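Sodium/sialic acid symporter SiaT (Proteus mirabilis, PDB 5NV9) couples the uptake of the sialic acid N-acetylneuraminic acid across the inner membrane to the downhill entry of two sodium ions. Local coordinates at residues A69-S74 / F287-G292; F116-R121 / Y360-K365; S125-L130 / G416-L421; W180-Q185 / V258-V263; T213-A218 / I291-F296. All blocks are in the same frame, centred on the assembly; numbering follows the deposited sequence. Where two conformers were deposited one is given.

Contact 1. Residues A69-S74 / F287-G292; sequences AKAYTS and FFFAIG
Gly-292 and Ala-71 meet where helix 61-73 crosses helix 267-301, and Phe-289 closes one flank of the junction. The segment axes approach to 7.1 Å with a crossing angle of -44°, and the CA atoms of Tyr-72 and Gly-292 come within 4.2 Å of each other. Such a close backbone approach is possible because Gly-292 brings no side chain to the interface. Ala-71 points its methyl at the opposite helix: CB lies 3.3 Å from Phe-289 O and 4.0 Å from Gly-292 CA. The Phe-289 ring reaches back to the same methyl, CD1 standing 4.1 Å from Ala-71 CB in an oblique approach. Gly-292 O in turn receives a CA-H...O contact from Tyr-72 CA at 3.5 Å, with 128° at the hydrogen; no conventional hydrogen bond joins the segments. Farther round, Phe-289 meets the ring of Trp-76, and its side chain lies about 6 Å from the bound sialic acid and about 5 Å from that of Gln-82, a substrate-binding residue. Close small-residue packing thus sets the periplasmic half of a discontinuous helix, interrupted after helix 47-58, against a neighbouring membrane helix beside the substrate site, an arrangement belonging to the LeuT fold.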
# COMPACT_ATOMS: atom_id res chain seq x y z
N ALA A 69 0.09 12.47 -12.29
CA ALA A 69 -1.11 12.92 -13.04
C ALA A 69 -1.91 13.96 -12.25
O ALA A 69 -2.42 14.92 -12.82
CB ALA A 69 -1.98 11.74 -13.38
N LYS A 70 -1.94 13.80 -10.92
CA LYS A 70 -2.66 14.67 -10.05
C LYS A 70 -1.95 16.04 -9.95
O LYS A 70 -2.62 17.08 -10.04
CB LYS A 70 -2.78 14.05 -8.68
CG LYS A 70 -3.57 14.89 -7.68
CD LYS A 70 -4.33 14.01 -6.72
CE LYS A 70 -5.72 13.67 -7.26
NZ LYS A 70 -6.59 14.88 -7.25
N ALA A 71 -0.63 16.08 -9.84
CA ALA A 71 0.05 17.40 -9.76
C ALA A 71 -0.07 18.12 -11.12
O ALA A 71 -0.18 19.34 -11.17
CB ALA A 71 1.50 17.24 -9.39
N TYR A 72 0.05 17.34 -12.21
CA TYR A 72 -0.16 17.81 -13.60
C TYR A 72 -1.53 18.56 -13.80
O TYR A 72 -1.55 19.72 -14.28
CB TYR A 72 -0.04 16.65 -14.58
CG TYR A 72 -0.11 17.11 -16.03
CD1 TYR A 72 -1.32 17.39 -16.63
CD2 TYR A 72 1.04 17.31 -16.77
CE1 TYR A 72 -1.40 17.83 -17.92
CE2 TYR A 72 0.96 17.70 -18.10
CZ TYR A 72 -0.27 17.97 -18.65
OH TYR A 72 -0.39 18.43 -19.92
N THR A 73 -2.64 17.89 -13.43
CA THR A 73 -3.97 18.42 -13.57
C THR A 73 -4.42 19.39 -12.46
O THR A 73 -5.34 20.16 -12.65
CB THR A 73 -5.00 17.29 -13.63
OG1 THR A 73 -4.95 16.58 -12.39
CG2 THR A 73 -4.67 16.35 -14.77
N SER A 74 -3.81 19.34 -11.29
CA SER A 74 -4.27 20.20 -10.19
C SER A 74 -3.12 20.79 -9.41
O SER A 74 -2.54 21.77 -9.83
CB SER A 74 -5.26 19.45 -9.25
OG SER A 74 -4.58 18.38 -8.65
N PHE A 287 9.18 14.02 -5.13
CA PHE A 287 9.61 13.87 -6.54
C PHE A 287 8.46 13.47 -7.46
O PHE A 287 8.45 13.93 -8.62
CB PHE A 287 10.82 12.96 -6.73
CG PHE A 287 12.09 13.60 -6.30
CD1 PHE A 287 12.48 13.57 -4.97
CD2 PHE A 287 12.89 14.25 -7.22
CE1 PHE A 287 13.66 14.19 -4.56
CE2 PHE A 287 14.05 14.88 -6.81
CZ PHE A 287 14.43 14.85 -5.48
N PHE A 288 7.48 12.70 -6.96
CA PHE A 288 6.32 12.33 -7.78
C PHE A 288 5.43 13.56 -8.10
O PHE A 288 4.96 13.71 -9.21
CB PHE A 288 5.56 11.15 -7.19
CG PHE A 288 6.33 9.87 -7.28
CD1 PHE A 288 6.42 9.18 -8.49
CD2 PHE A 288 7.00 9.36 -6.20
CE1 PHE A 288 7.20 8.02 -8.61
CE2 PHE A 288 7.79 8.19 -6.31
CZ PHE A 288 7.85 7.51 -7.50
N PHE A 289 5.25 14.43 -7.12
CA PHE A 289 4.54 15.70 -7.36
C PHE A 289 5.36 16.54 -8.32
O PHE A 289 4.81 17.07 -9.30
CB PHE A 289 4.31 16.45 -6.03
CG PHE A 289 3.21 15.84 -5.21
CD1 PHE A 289 1.90 16.15 -5.50
CD2 PHE A 289 3.47 14.86 -4.23
CE1 PHE A 289 0.85 15.58 -4.76
CE2 PHE A 289 2.41 14.26 -3.53
CZ PHE A 289 1.09 14.61 -3.81
N ALA A 290 6.67 16.66 -8.05
CA ALA A 290 7.53 17.50 -8.88
C ALA A 290 7.51 17.05 -10.31
O ALA A 290 7.49 17.90 -11.23
CB ALA A 290 8.94 17.62 -8.31
N ILE A 291 7.42 15.74 -10.51
CA ILE A 291 7.28 15.20 -11.86
C ILE A 291 6.04 15.69 -12.64
O ILE A 291 6.18 16.09 -13.81
CB ILE A 291 7.40 13.66 -11.89
CG1 ILE A 291 8.85 13.25 -11.66
CG2 ILE A 291 6.98 13.11 -13.24
CD1 ILE A 291 8.92 11.83 -11.11
N GLY A 292 4.86 15.67 -12.00
CA GLY A 292 3.63 16.20 -12.60
C GLY A 292 3.70 17.67 -12.88
O GLY A 292 3.31 18.11 -13.93

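Contact 2. Residues F116-R121 / Y360-K365; sequences FDVRSR and YTRLSK. With PO4 (phosphate ion), chain F.
Arg-362 carries the contact, laying its side chain against Val-118 and Arg-121; it follows helix 328-361 in a type I beta turn. At Tyr-360 the carbonyl O accepts a 2.6 Å hydrogen bond from Ser-364 OG, which ties Ser-364 back to the residue just before the turn. Thr-361 begins that turn, which closes at Ser-364. Arg-362 comes next with CG anti to its backbone N (chi1 172°) and a bend at chi2, a course that brings its aliphatic part over one face of the Arg-121 guanidinium. Arg-362 CD is 3.5 Å from Arg-121 NH1, and the two guanidinium planes stand 73° apart rather than stacked. Beyond this, Val-118 CG2 sits over a face of the Arg-362 guanidinium, 3.6 Å from NH2. The proximity of the two cations, with Arg-362 NE 3.9 Å from Arg-121 NH1, is probably offset by Glu-113, whose OE1 forms salt bridges with both; Arg-121 also pairs with Asp-358. At the far end, Lys-365 N donates to O3 of a phosphate ion at 2.8 Å, probably a guest from the crystallisation liquor. Across from this turn, Asp-117 N-caps helix 118-151, its OD1 accepting from Arg-119 N at 3.0 Å. The whole is a carboxylate-bridged arginine pair joining a capped helix start to a turn at the cytoplasmic side.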
# COMPACT_ATOMS: atom_id res chain seq x y z
N PHE A 116 -10.30 -8.26 22.80
CA PHE A 116 -11.73 -8.38 22.68
C PHE A 116 -12.13 -9.85 22.58
O PHE A 116 -12.04 -10.62 23.59
CB PHE A 116 -12.22 -7.56 21.45
CG PHE A 116 -12.04 -6.07 21.61
CD1 PHE A 116 -12.47 -5.43 22.76
CD2 PHE A 116 -11.47 -5.30 20.59
CE1 PHE A 116 -12.30 -4.04 22.91
CE2 PHE A 116 -11.34 -3.94 20.72
CZ PHE A 116 -11.74 -3.30 21.89
N ASP A 117 -12.55 -10.30 21.42
CA ASP A 117 -12.70 -11.76 21.25
C ASP A 117 -12.51 -12.14 19.77
O ASP A 117 -12.10 -11.29 18.97
CB ASP A 117 -14.03 -12.24 21.83
CG ASP A 117 -15.21 -11.73 21.06
OD1 ASP A 117 -15.02 -11.10 20.01
OD2 ASP A 117 -16.35 -11.97 21.51
N VAL A 118 -12.80 -13.40 19.42
CA VAL A 118 -12.60 -13.89 18.10
C VAL A 118 -13.47 -13.22 17.03
O VAL A 118 -13.11 -13.24 15.86
CB VAL A 118 -12.77 -15.44 18.08
CG1 VAL A 118 -14.23 -15.87 18.16
CG2 VAL A 118 -12.08 -16.05 16.89
N ARG A 119 -14.58 -12.60 17.40
CA ARG A 119 -15.46 -11.99 16.39
C ARG A 119 -14.79 -10.75 15.79
O ARG A 119 -14.95 -10.45 14.60
CB ARG A 119 -16.89 -11.69 16.96
CG ARG A 119 -17.69 -12.91 17.45
CD ARG A 119 -18.95 -12.53 18.23
NE ARG A 119 -18.58 -11.89 19.49
CZ ARG A 119 -19.41 -11.30 20.35
NH1 ARG A 119 -20.70 -11.25 20.10
NH2 ARG A 119 -18.92 -10.76 21.46
N SER A 120 -14.08 -9.99 16.60
CA SER A 120 -13.45 -8.82 16.13
C SER A 120 -12.24 -9.24 15.31
O SER A 120 -11.91 -8.58 14.33
CB SER A 120 -12.96 -7.95 17.29
OG SER A 120 -14.01 -7.20 17.88
N ARG A 121 -11.55 -10.28 15.77
CA ARG A 121 -10.36 -10.74 15.06
C ARG A 121 -10.73 -11.18 13.65
O ARG A 121 -10.12 -10.73 12.71
CB ARG A 121 -9.66 -11.84 15.84
CG ARG A 121 -8.74 -12.73 15.05
CD ARG A 121 -8.02 -13.63 16.02
NE ARG A 121 -6.97 -14.36 15.35
CZ ARG A 121 -6.28 -15.38 15.89
NH1 ARG A 121 -6.52 -15.82 17.10
NH2 ARG A 121 -5.31 -15.95 15.21
N TYR A 360 -6.66 -20.92 9.53
CA TYR A 360 -6.19 -22.27 9.61
C TYR A 360 -5.77 -22.71 11.02
O TYR A 360 -6.15 -23.75 11.51
CB TYR A 360 -5.02 -22.46 8.62
CG TYR A 360 -4.42 -23.84 8.60
CD1 TYR A 360 -5.19 -24.95 8.26
CD2 TYR A 360 -3.05 -24.04 8.89
CE1 TYR A 360 -4.62 -26.24 8.24
CE2 TYR A 360 -2.49 -25.31 8.89
CZ TYR A 360 -3.27 -26.41 8.53
OH TYR A 360 -2.70 -27.67 8.53
N THR A 361 -4.97 -21.92 11.69
CA THR A 361 -4.53 -22.29 13.01
C THR A 361 -5.69 -22.05 14.01
O THR A 361 -6.06 -22.93 14.79
CB THR A 361 -3.24 -21.53 13.38
OG1 THR A 361 -2.22 -21.84 12.41
CG2 THR A 361 -2.75 -21.93 14.72
N ARG A 362 -6.34 -20.91 13.92
CA ARG A 362 -7.25 -20.55 15.00
C ARG A 362 -8.50 -21.41 15.01
O ARG A 362 -9.09 -21.68 16.05
CB ARG A 362 -7.62 -19.08 14.90
CG ARG A 362 -8.71 -18.66 15.87
CD ARG A 362 -8.27 -18.88 17.31
NE ARG A 362 -9.28 -18.40 18.23
CZ ARG A 362 -10.41 -19.05 18.51
NH1 ARG A 362 -10.69 -20.24 17.97
NH2 ARG A 362 -11.28 -18.50 19.36
N LEU A 363 -8.95 -21.78 13.82
CA LEU A 363 -10.15 -22.53 13.67
C LEU A 363 -9.97 -24.04 13.58
O LEU A 363 -10.95 -24.73 13.46
CB LEU A 363 -10.94 -21.96 12.47
CG LEU A 363 -11.29 -20.49 12.66
CD1 LEU A 363 -11.93 -19.87 11.44
CD2 LEU A 363 -12.22 -20.36 13.85
N SER A 364 -8.76 -24.57 13.65
CA SER A 364 -8.55 -26.00 13.66
C SER A 364 -8.74 -26.45 15.08
O SER A 364 -8.29 -25.79 16.02
CB SER A 364 -7.12 -26.39 13.22
OG SER A 364 -6.95 -26.15 11.84
N LYS A 365 -9.35 -27.61 15.23
CA LYS A 365 -9.59 -28.16 16.54
C LYS A 365 -8.26 -28.42 17.24
O LYS A 365 -8.02 -27.94 18.37
CB LYS A 365 -10.43 -29.43 16.41
CG LYS A 365 -10.89 -29.95 17.75
CD LYS A 365 -12.16 -30.75 17.63
CE LYS A 365 -12.38 -31.51 18.93
NZ LYS A 365 -12.77 -32.92 18.65
P PO4 F . -10.21 -29.35 11.60
O1 PO4 F . -9.25 -30.03 10.69
O2 PO4 F . -10.49 -28.03 10.95
O3 PO4 F . -9.64 -29.19 12.99
O4 PO4 F . -11.52 -30.07 11.67

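Contact 3. Residues S125-L130 / G416-L421; sequences SLSFML and GPMTGL
Met-418, modelled as selenomethionine, reaches from helix 415-427 to Ser-127 and Phe-128 and makes every contact between the two segments. Its CE lies 3.2 Å from Ser-127 CB, shorter than normal carbon packing. Ser-127 was deposited in two conformers, and the methyl position is doubtful in detail, though Met-418 does lie against Ser-127 and Phe-128. The same CE is 3.9 Å from Phe-128 N, while the selenium stands 4.2 Å from Phe-128 CB, so the end of the chain lies alongside the backbone between the two residues. Extended through its first two torsions (chi1 173°), the side chain bridges the 7.5 Å from Met-418 CA to Ser-127 CA, then folds its methyl back at chi3, -17°. In the second shell, Ser-127 OG turns to its own helix and bonds to Phe-123 O. The Phe-128 ring leads away from Met-418; it stacks with His-132 and packs on Ser-350 and Cys-354 of helix 328-361. Tyr-109 touches both Phe-128 and Met-418, bridging the pair from a loop. No hydrogen bond passes between the segments, and together they bury just 123 Å². Dispersion from one flexible, polarisable chain is therefore the direct attraction here, and the serine hydroxyl, satisfied within its helix, can adjoin that apolar chain without losing its polar partner.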
# COMPACT_ATOMS: atom_id res chain seq x y z
N SER A 125 -9.62 -9.68 9.98
CA SER A 125 -8.82 -10.53 9.15
C SER A 125 -9.45 -10.79 7.75
O SER A 125 -8.78 -10.69 6.71
CB SER A 125 -8.61 -11.85 9.87
OG SER A 125 -7.69 -12.65 9.20
N LEU A 126 -10.75 -11.11 7.72
CA LEU A 126 -11.48 -11.31 6.47
C LEU A 126 -11.56 -10.01 5.67
O LEU A 126 -11.41 -10.02 4.44
CB LEU A 126 -12.87 -11.89 6.75
CG LEU A 126 -12.83 -13.28 7.36
CD1 LEU A 126 -14.18 -13.65 7.91
CD2 LEU A 126 -12.40 -14.35 6.35
N SER A 127 -11.73 -8.87 6.34
CA SER A 127 -11.77 -7.60 5.63
C SER A 127 -10.37 -7.29 5.00
O SER A 127 -10.29 -6.80 3.87
CB SER A 127 -12.15 -6.46 6.55
OG SER A 127 -13.48 -6.57 7.01
N PHE A 128 -9.30 -7.59 5.74
CA PHE A 128 -7.95 -7.42 5.25
C PHE A 128 -7.74 -8.27 4.02
O PHE A 128 -7.31 -7.75 2.98
CB PHE A 128 -6.83 -7.68 6.30
CG PHE A 128 -5.46 -7.65 5.69
CD1 PHE A 128 -4.76 -6.46 5.55
CD2 PHE A 128 -4.92 -8.80 5.17
CE1 PHE A 128 -3.53 -6.42 4.92
CE2 PHE A 128 -3.67 -8.77 4.52
CZ PHE A 128 -2.96 -7.59 4.43
N MSE A 129 -7.98 -9.56 4.15
CA MSE A 129 -7.68 -10.53 3.10
C MSE A 129 -8.44 -10.17 1.82
O MSE A 129 -7.86 -10.13 0.74
CB MSE A 129 -7.99 -11.91 3.58
CG MSE A 129 -6.95 -12.31 4.59
SE MSE A 129 -7.15 -14.23 4.99
CE MSE A 129 -8.67 -14.04 6.22
N LEU A 130 -9.72 -9.87 1.95
CA LEU A 130 -10.52 -9.45 0.79
C LEU A 130 -10.08 -8.11 0.22
O LEU A 130 -10.06 -7.98 -0.98
CB LEU A 130 -12.01 -9.41 1.12
CG LEU A 130 -12.58 -10.78 1.44
CD1 LEU A 130 -13.97 -10.66 2.06
CD2 LEU A 130 -12.59 -11.66 0.20
N GLY A 416 -12.26 1.30 7.47
CA GLY A 416 -12.63 2.17 8.57
C GLY A 416 -12.95 1.38 9.84
O GLY A 416 -12.31 1.57 10.88
N PRO A 417 -13.93 0.47 9.77
CA PRO A 417 -14.29 -0.31 10.98
C PRO A 417 -13.09 -1.13 11.51
O PRO A 417 -12.89 -1.23 12.71
CB PRO A 417 -15.45 -1.20 10.50
CG PRO A 417 -16.01 -0.52 9.29
CD PRO A 417 -14.85 0.20 8.65
N MSE A 418 -12.26 -1.70 10.62
CA MSE A 418 -11.11 -2.47 11.10
C MSE A 418 -10.19 -1.59 11.94
O MSE A 418 -9.68 -1.99 13.03
CB MSE A 418 -10.50 -3.09 9.85
CG MSE A 418 -9.19 -3.83 10.04
SE MSE A 418 -8.45 -4.32 8.25
CE MSE A 418 -10.15 -4.07 7.29
N THR A 419 -9.98 -0.38 11.48
CA THR A 419 -9.05 0.55 12.10
C THR A 419 -9.63 1.09 13.42
O THR A 419 -8.89 1.33 14.40
CB THR A 419 -8.77 1.75 11.18
OG1 THR A 419 -8.15 1.32 9.96
CG2 THR A 419 -7.93 2.77 11.87
N GLY A 420 -10.95 1.33 13.44
CA GLY A 420 -11.60 1.77 14.68
C GLY A 420 -11.45 0.76 15.83
O GLY A 420 -11.32 1.12 17.01
N LEU A 421 -11.56 -0.53 15.49
CA LEU A 421 -11.38 -1.58 16.44
C LEU A 421 -10.06 -1.50 17.15
O LEU A 421 -10.05 -1.71 18.35
CB LEU A 421 -11.55 -2.96 15.81
CG LEU A 421 -12.98 -3.38 15.43
CD1 LEU A 421 -12.98 -4.59 14.48
CD2 LEU A 421 -13.79 -3.73 16.66

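Contact 4. Residues W180-Q185 / V258-V263. With NA (sodium ion), chain C.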
# COMPACT_ATOMS: atom_id res chain seq x y z
N TRP A 180 13.74 -8.40 1.05
CA TRP A 180 14.98 -8.04 0.31
C TRP A 180 14.76 -7.65 -1.17
O TRP A 180 15.39 -6.68 -1.61
CB TRP A 180 16.01 -9.11 0.49
CG TRP A 180 16.59 -9.14 1.88
CD1 TRP A 180 16.45 -10.15 2.77
CD2 TRP A 180 17.40 -8.14 2.53
NE1 TRP A 180 17.10 -9.86 3.93
CE2 TRP A 180 17.70 -8.64 3.82
CE3 TRP A 180 17.93 -6.91 2.16
CZ2 TRP A 180 18.46 -7.94 4.73
CZ3 TRP A 180 18.69 -6.23 3.06
CH2 TRP A 180 18.98 -6.75 4.30
N THR A 181 13.83 -8.30 -1.88
CA THR A 181 13.29 -7.72 -3.11
C THR A 181 12.68 -6.30 -2.99
O THR A 181 12.89 -5.46 -3.89
CB THR A 181 12.27 -8.64 -3.84
OG1 THR A 181 11.19 -8.94 -2.97
CG2 THR A 181 12.94 -9.95 -4.31
N ASP A 182 11.89 -6.07 -1.93
CA ASP A 182 11.35 -4.75 -1.61
C ASP A 182 12.43 -3.69 -1.45
O ASP A 182 12.20 -2.56 -1.84
CB ASP A 182 10.50 -4.68 -0.32
CG ASP A 182 9.13 -5.27 -0.45
OD1 ASP A 182 8.69 -5.58 -1.57
OD2 ASP A 182 8.45 -5.46 0.63
N VAL A 183 13.58 -4.05 -0.88
CA VAL A 183 14.67 -3.09 -0.63
C VAL A 183 15.22 -2.65 -1.96
O VAL A 183 15.46 -1.44 -2.19
CB VAL A 183 15.80 -3.69 0.24
CG1 VAL A 183 17.04 -2.80 0.31
CG2 VAL A 183 15.31 -4.00 1.64
N ILE A 184 15.38 -3.60 -2.87
CA ILE A 184 15.94 -3.29 -4.19
C ILE A 184 14.89 -2.47 -4.95
O ILE A 184 15.21 -1.49 -5.63
CB ILE A 184 16.27 -4.58 -5.00
CG1 ILE A 184 17.38 -5.41 -4.30
CG2 ILE A 184 16.67 -4.25 -6.45
CD1 ILE A 184 17.41 -6.86 -4.76
N GLN A 185 13.63 -2.92 -4.86
CA GLN A 185 12.56 -2.28 -5.63
C GLN A 185 12.27 -0.93 -5.08
O GLN A 185 12.02 -0.04 -5.84
CB GLN A 185 11.29 -3.12 -5.65
CG GLN A 185 11.49 -4.43 -6.38
CD GLN A 185 10.48 -5.46 -6.02
OE1 GLN A 185 9.95 -5.47 -4.89
NE2 GLN A 185 10.11 -6.28 -7.03
N VAL A 258 2.17 -3.89 9.37
CA VAL A 258 2.32 -4.32 10.74
C VAL A 258 3.24 -5.52 10.84
O VAL A 258 4.03 -5.65 11.77
CB VAL A 258 0.94 -4.67 11.42
CG1 VAL A 258 1.19 -5.24 12.79
CG2 VAL A 258 0.10 -3.43 11.60
N GLN A 259 3.17 -6.40 9.88
CA GLN A 259 4.14 -7.51 9.78
C GLN A 259 5.61 -7.10 9.83
O GLN A 259 6.45 -7.83 10.39
CB GLN A 259 3.88 -8.28 8.49
CG GLN A 259 4.04 -9.78 8.61
CD GLN A 259 3.86 -10.45 7.27
OE1 GLN A 259 3.08 -9.95 6.45
NE2 GLN A 259 4.61 -11.56 7.02
N ARG A 260 5.95 -5.95 9.26
CA ARG A 260 7.35 -5.47 9.31
C ARG A 260 7.79 -5.04 10.70
O ARG A 260 8.98 -4.92 10.93
CB ARG A 260 7.60 -4.32 8.34
CG ARG A 260 7.95 -4.75 6.95
CD ARG A 260 6.74 -5.07 6.11
NE ARG A 260 7.14 -5.64 4.82
CZ ARG A 260 6.45 -6.57 4.16
NH1 ARG A 260 5.31 -7.04 4.64
NH2 ARG A 260 6.92 -7.06 3.03
N TYR A 261 6.85 -4.80 11.63
CA TYR A 261 7.21 -4.41 12.98
C TYR A 261 7.76 -5.57 13.82
O TYR A 261 8.38 -5.32 14.86
CB TYR A 261 6.00 -3.80 13.72
CG TYR A 261 5.35 -2.56 13.01
CD1 TYR A 261 6.05 -1.75 12.09
CD2 TYR A 261 4.04 -2.21 13.31
CE1 TYR A 261 5.43 -0.63 11.49
CE2 TYR A 261 3.44 -1.08 12.76
CZ TYR A 261 4.10 -0.30 11.83
OH TYR A 261 3.38 0.80 11.32
N ILE A 262 7.48 -6.81 13.41
CA ILE A 262 7.84 -8.00 14.20
C ILE A 262 8.99 -8.83 13.56
O ILE A 262 9.41 -9.85 14.12
CB ILE A 262 6.57 -8.85 14.49
CG1 ILE A 262 5.80 -9.26 13.24
CG2 ILE A 262 5.56 -7.99 15.26
CD1 ILE A 262 6.23 -10.58 12.68
N VAL A 263 9.48 -8.42 12.40
CA VAL A 263 10.60 -9.16 11.77
C VAL A 263 11.97 -8.79 12.31
O VAL A 263 12.97 -9.51 12.03
CB VAL A 263 10.61 -9.00 10.23
CG1 VAL A 263 9.37 -9.59 9.62
CG2 VAL A 263 10.80 -7.58 9.79
NA NA C . 6.89 -6.46 -0.79
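The Na3 sodium site, the second and newly recognised ion position of this symporter, is where Asp-182 meets Arg-260. Asp-182 binds the ion with both carboxylate oxygens, OD1 at 2.1 Å and OD2 at 2.3 Å from the sodium, a bidentate grip. Its CG is anti to the carbonyl carbon (chi1 -75°), which carries the carboxylate off helix 155-203 toward the opposite segment. OD2 has further partners. Arg-260 NH2 donates to Asp-182 OD2 at 3.3 Å, with an N-H...O angle of 133°, a weak hydrogen bond that is part of a salt bridge, and Ser-53 OG bonds to the same oxygen. The carboxylate and guanidinium planes are 27° apart and the side chains cross at about a right angle; NH2 alone makes the bond to the carboxylate. That NH2 is 3.9 Å from the sodium, and the shared carboxylate probably offsets the two neighbouring positive charges. Ser-53 OG also bonds Arg-260 NE, and probably helps to position the guanidinium against the sodium-binding aspartate. The backbone O of Ser-342 and the hydroxyls of Ser-345 and Ser-346 complete the coordination. Asp-182 thus projects from helix 155-203 toward those serines of helix 328-361, Ser-53 enters from helix 47-58, and Arg-260 arrives from the loop before helix 267-301, its side chain packed on Val-54 and Thr-57 of helix 47-58.

Contact 5. Residues T213-A218 / I291-F296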
# COMPACT_ATOMS: atom_id res chain seq x y z
N THR A 213 8.50 28.56 -11.17
CA THR A 213 7.84 29.86 -11.39
C THR A 213 6.55 29.71 -12.11
O THR A 213 5.53 30.30 -11.68
CB THR A 213 8.76 30.80 -12.19
OG1 THR A 213 9.72 31.29 -11.28
CG2 THR A 213 8.03 32.00 -12.76
N THR A 214 6.57 28.91 -13.18
CA THR A 214 5.35 28.65 -13.93
C THR A 214 4.30 27.95 -13.04
O THR A 214 3.09 28.32 -13.03
CB THR A 214 5.60 27.74 -15.12
OG1 THR A 214 6.58 28.32 -15.96
CG2 THR A 214 4.30 27.53 -15.92
N THR A 215 4.76 26.95 -12.29
CA THR A 215 3.87 26.25 -11.40
C THR A 215 3.29 27.16 -10.35
O THR A 215 2.09 27.08 -10.07
CB THR A 215 4.53 25.00 -10.75
OG1 THR A 215 4.94 24.10 -11.76
CG2 THR A 215 3.58 24.30 -9.90
N ALA A 216 4.13 27.98 -9.72
CA ALA A 216 3.65 28.87 -8.68
C ALA A 216 2.68 29.91 -9.29
O ALA A 216 1.63 30.20 -8.71
CB ALA A 216 4.80 29.55 -7.95
N GLN A 217 2.98 30.40 -10.49
CA GLN A 217 2.12 31.38 -11.18
C GLN A 217 0.78 30.83 -11.57
O GLN A 217 -0.21 31.58 -11.59
CB GLN A 217 2.80 31.89 -12.46
CG GLN A 217 3.65 33.11 -12.24
CD GLN A 217 4.27 33.58 -13.54
OE1 GLN A 217 4.55 32.77 -14.42
NE2 GLN A 217 4.47 34.90 -13.68
N ALA A 218 0.74 29.55 -11.95
CA ALA A 218 -0.53 28.92 -12.20
C ALA A 218 -1.27 28.52 -10.86
O ALA A 218 -2.29 27.92 -10.91
CB ALA A 218 -0.32 27.70 -13.14
N ILE A 291 7.42 15.74 -10.51
CA ILE A 291 7.28 15.20 -11.86
C ILE A 291 6.04 15.69 -12.64
O ILE A 291 6.18 16.09 -13.81
CB ILE A 291 7.40 13.66 -11.89
CG1 ILE A 291 8.85 13.25 -11.66
CG2 ILE A 291 6.98 13.11 -13.24
CD1 ILE A 291 8.92 11.83 -11.11
N GLY A 292 4.86 15.67 -12.00
CA GLY A 292 3.63 16.20 -12.60
C GLY A 292 3.70 17.67 -12.88
O GLY A 292 3.31 18.11 -13.93
N SER A 293 4.25 18.45 -11.97
CA SER A 293 4.47 19.84 -12.26
C SER A 293 5.46 20.11 -13.41
O SER A 293 5.23 20.98 -14.29
CB SER A 293 4.93 20.52 -10.96
OG SER A 293 3.91 20.44 -10.00
N ALA A 294 6.56 19.36 -13.40
CA ALA A 294 7.53 19.40 -14.52
C ALA A 294 6.94 19.05 -15.84
O ALA A 294 7.23 19.74 -16.83
CB ALA A 294 8.75 18.55 -14.24
N LEU A 295 6.11 18.01 -15.89
CA LEU A 295 5.54 17.56 -17.15
C LEU A 295 4.56 18.55 -17.69
O LEU A 295 4.41 18.65 -18.91
CB LEU A 295 4.83 16.22 -17.01
CG LEU A 295 5.75 14.99 -16.84
CD1 LEU A 295 4.98 13.78 -16.51
CD2 LEU A 295 6.58 14.72 -18.06
N PHE A 296 3.82 19.20 -16.76
CA PHE A 296 2.88 20.24 -17.08
C PHE A 296 3.60 21.39 -17.79
O PHE A 296 3.14 21.87 -18.85
CB PHE A 296 2.20 20.73 -15.81
CG PHE A 296 1.57 22.06 -15.96
CD1 PHE A 296 0.42 22.19 -16.67
CD2 PHE A 296 2.14 23.15 -15.39
CE1 PHE A 296 -0.18 23.42 -16.85
CE2 PHE A 296 1.56 24.40 -15.57
CZ PHE A 296 0.40 24.54 -16.30
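Thr-215 packs on Ser-293, and Thr-214 on Phe-296, where the periplasmic helix 207-217 packs against the periplasmic part of helix 267-301 in this LeuT-fold transporter. The first pair is the tight side. Thr-215 and Ser-293 bring their CA atoms to 6.5 Å, both residues are buried, and both are small. Thr-215 OG1 sits 3.7 Å from Ser-293 CB, while Thr-215 CG2 lies 3.9 Å from Ser-293 OG, so the hydroxyl of each residue faces carbon of the other. No hydrogen bond joins the segments; each hydroxyl has a partner elsewhere, Thr-215 OG1 at Ile-211 O in its own helix and Ser-293 OG at Trp-76 NE1. The other side is looser and nearer to solvent. There a chi1 of 161° sends the Phe-296 ring away from its backbone N and out across the wider gap. Thr-214 meets this ring obliquely with its methyl, since Thr-214 OG1 turns back to bond with Glu-210 O. The exposed Ala-218, just past the helix end, also borders the ring. Lys-220 makes a cation-pi contact with the same ring, adding to the hold on this outer flank. The asymmetry shows in the numbers: Phe-296 CE2 is 4.2 Å from Thr-214 CG2 and 4.5 Å from Ala-218 CB, against 3.7 Å from Thr-215 OG1 to Ser-293 CB.

The contacts form two clusters, with the sodium site of contact 4 apart from both. Contacts 1 and 5 share Ile-291 and Gly-292 of helix 267-301 and touch through Tyr-72 and Phe-296; contacts 2 and 3 share helix 118-151. Between centres, contacts 1 and 5 are about 8 Å apart, 2 and 3 about 14 Å, 1 and 2 about 44 Å, 4 and 1 about 28 Å, 4 and 3 about 21 Å. Along the chain contacts 1, 2 and 3 interleave, with contact 4 between the halves of each; contact 5 alternates with contact 4 and lies between the halves of contacts 2 and 3. One helical body results, contact 1 near the substrate, contacts 2 and 5 away from the sites.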